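Local atomic coordinates of hydrolase, haloacid dehalogenase-like family (Pseudomonas syringae pv. tomato, PDB entry 3S6J), a protein that binds calcium and probably acts as a haloacid dehalogenase-like hydrolase that may remove phosphate from sugar phosphates. Residues C167-D172 against A185-L190. Residues are numbered along the deposited sequence; the frame is centred on the assembly and turned at random.
Sequences CLVIGD and ATGVGL. With CA (calcium ion), chain M.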
loop_
_atom_site.group_PDB
_atom_site.type_symbol
_atom_site.label_atom_id
_atom_site.label_comp_id
_atom_site.label_asym_id
_atom_site.label_seq_id
_atom_site.Cartn_x
_atom_site.Cartn_y
_atom_site.Cartn_z
ATOM N N CYS E 167 -12.344 -10.430 -24.352
ATOM C CA CYS E 167 -12.200 -9.312 -23.426
ATOM C C CYS E 167 -10.834 -9.228 -22.745
ATOM O O CYS E 167 -10.200 -10.246 -22.438
ATOM C CB CYS E 167 -13.300 -9.354 -22.368
ATOM S SG CYS E 167 -14.918 -8.795 -22.945
ATOM N N LEU E 168 -10.401 -7.999 -22.505
ATOM C CA LEU E 168 -9.225 -7.744 -21.698
ATOM C C LEU E 168 -9.655 -7.114 -20.380
ATOM O O LEU E 168 -10.256 -6.035 -20.357
ATOM C CB LEU E 168 -8.296 -6.789 -22.427
ATOM C CG LEU E 168 -6.803 -6.792 -22.110
ATOM C CD1 LEU E 168 -6.242 -5.437 -22.512
ATOM C CD2 LEU E 168 -6.534 -7.059 -20.649
ATOM N N VAL E 169 -9.360 -7.792 -19.282
ATOM C CA VAL E 169 -9.631 -7.226 -17.971
ATOM C C VAL E 169 -8.453 -6.386 -17.521
ATOM O O VAL E 169 -7.297 -6.837 -17.567
ATOM C CB VAL E 169 -9.960 -8.320 -16.926
ATOM C CG1 VAL E 169 -10.024 -7.729 -15.524
ATOM C CG2 VAL E 169 -11.274 -8.985 -17.275
ATOM N N ILE E 170 -8.740 -5.153 -17.106
ATOM C CA ILE E 170 -7.701 -4.279 -16.580
ATOM C C ILE E 170 -7.991 -3.929 -15.131
ATOM O O ILE E 170 -9.060 -3.415 -14.819
ATOM C CB ILE E 170 -7.539 -3.005 -17.428
ATOM C CG1 ILE E 170 -7.263 -3.395 -18.886
ATOM C CG2 ILE E 170 -6.426 -2.134 -16.859
ATOM C CD1 ILE E 170 -6.771 -2.289 -19.736
ATOM N N GLY E 171 -7.045 -4.223 -14.245
ATOM C CA GLY E 171 -7.287 -4.122 -12.811
ATOM C C GLY E 171 -6.011 -3.853 -12.043
ATOM O O GLY E 171 -4.908 -3.929 -12.607
ATOM N N ASP E 172 -6.142 -3.508 -10.768
ATOM C CA ASP E 172 -4.965 -3.181 -9.976
ATOM C C ASP E 172 -4.821 -4.145 -8.824
ATOM O O ASP E 172 -3.882 -4.032 -8.042
ATOM C CB ASP E 172 -5.079 -1.773 -9.389
ATOM C CG ASP E 172 -6.173 -1.679 -8.350
ATOM O OD1 ASP E 172 -7.304 -2.042 -8.683
ATOM O OD2 ASP E 172 -5.916 -1.270 -7.203
ATOM N N ALA E 185 -10.713 -14.882 -18.934
ATOM C CA ALA E 185 -10.385 -13.679 -19.697
ATOM C C ALA E 185 -8.882 -13.402 -19.581
ATOM O O ALA E 185 -8.163 -14.064 -18.833
ATOM C CB ALA E 185 -11.193 -12.485 -19.197
ATOM N N THR E 186 -8.397 -12.421 -20.316
ATOM C CA THR E 186 -6.987 -12.081 -20.223
ATOM C C THR E 186 -6.846 -10.934 -19.259
ATOM O O THR E 186 -7.476 -9.903 -19.432
ATOM C CB THR E 186 -6.428 -11.678 -21.576
ATOM O OG1 THR E 186 -6.661 -12.741 -22.503
ATOM C CG2 THR E 186 -4.926 -11.379 -21.471
ATOM N N GLY E 187 -6.033 -11.134 -18.229
ATOM C CA GLY E 187 -5.884 -10.155 -17.175
ATOM C C GLY E 187 -4.596 -9.377 -17.302
ATOM O O GLY E 187 -3.529 -9.934 -17.590
ATOM N N VAL E 188 -4.706 -8.074 -17.093
ATOM C CA VAL E 188 -3.574 -7.157 -17.144
ATOM C C VAL E 188 -3.615 -6.310 -15.877
ATOM O O VAL E 188 -4.670 -5.757 -15.527
ATOM C CB VAL E 188 -3.643 -6.258 -18.390
ATOM C CG1 VAL E 188 -2.706 -5.068 -18.255
ATOM C CG2 VAL E 188 -3.305 -7.071 -19.636
ATOM N N GLY E 189 -2.482 -6.230 -15.179
ATOM C CA GLY E 189 -2.447 -5.586 -13.879
ATOM C C GLY E 189 -1.734 -4.246 -13.883
ATOM O O GLY E 189 -0.766 -4.064 -14.634
ATOM N N LEU E 190 -2.214 -3.328 -13.043
ATOM C CA LEU E 190 -1.624 -1.996 -12.867
ATOM C C LEU E 190 -1.088 -1.840 -11.448
ATOM O O LEU E 190 -1.722 -2.289 -10.475
ATOM C CB LEU E 190 -2.669 -0.907 -13.115
ATOM C CG LEU E 190 -2.907 -0.372 -14.535
ATOM C CD1 LEU E 190 -2.868 -1.460 -15.561
ATOM C CD2 LEU E 190 -4.203 0.467 -14.650
HETATM CA CA CA M . -9.395 -1.811 -7.518
HETATM O O HOH W 1 -1.994 -2.073 -7.916
HETATM O O HOH W 2 -7.907 -2.141 -5.325
HETATM O O HOH W 3 -11.229 -1.661 -5.753
HETATM O O HOH W 4 -9.949 -4.169 -7.591
#
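G171 O accepts a hydrogen bond from L190 N at 2.8 Å, and G189 CA adds a CA-H...O contact to that same G171 O at 3.2 Å. The two strands are the parallel pair of a right-handed beta-alpha-beta crossover in the Rossmann-like core of this HAD hydrolase domain, the C-terminal part of a longer protein: strand 167-171 leads through helix 174-182 into strand 186-190, which lies parallel beside it, the local axes 26° apart. Three more backbone bonds complete the register, V169 N to T186 O, V188 N to V169 O and G171 N to V188 O; V188 O also faces the CA-H of I170.

On the face carrying L168, I170 and V188, CD2 of L168 slants across to CG2 of V188, a tight 3.4 Å. With chi1 at 164°, V188 CG2 lies beside the backbone N, anti to the carbonyl carbon, and faces that methyl. Further along, I170 CG2 reaches L190 CD1 at 3.8 Å, and L215 of helix 212-217 packs on both residues. On the face of V169, positions G171, G187 and G189 are all glycines; at the start of the pair V169 CG2 meets A185 CB, and F153 of helix 151-160 packs on V169.

Strand 8-11 flanks 167-171 on its other edge, and both strands end at the metal. There D172 and D12 bind calcium through their carboxylates and D14 through its carbonyl, a site corresponding to the usual magnesium position of HAD phosphatases. D172 OD1 coordinates the ion at 2.4 Å, while OD2 accepts a hydrogen bond from a calcium-bound water, and another water bridges D172 O to L190 O at 2.7 and 2.6 Å.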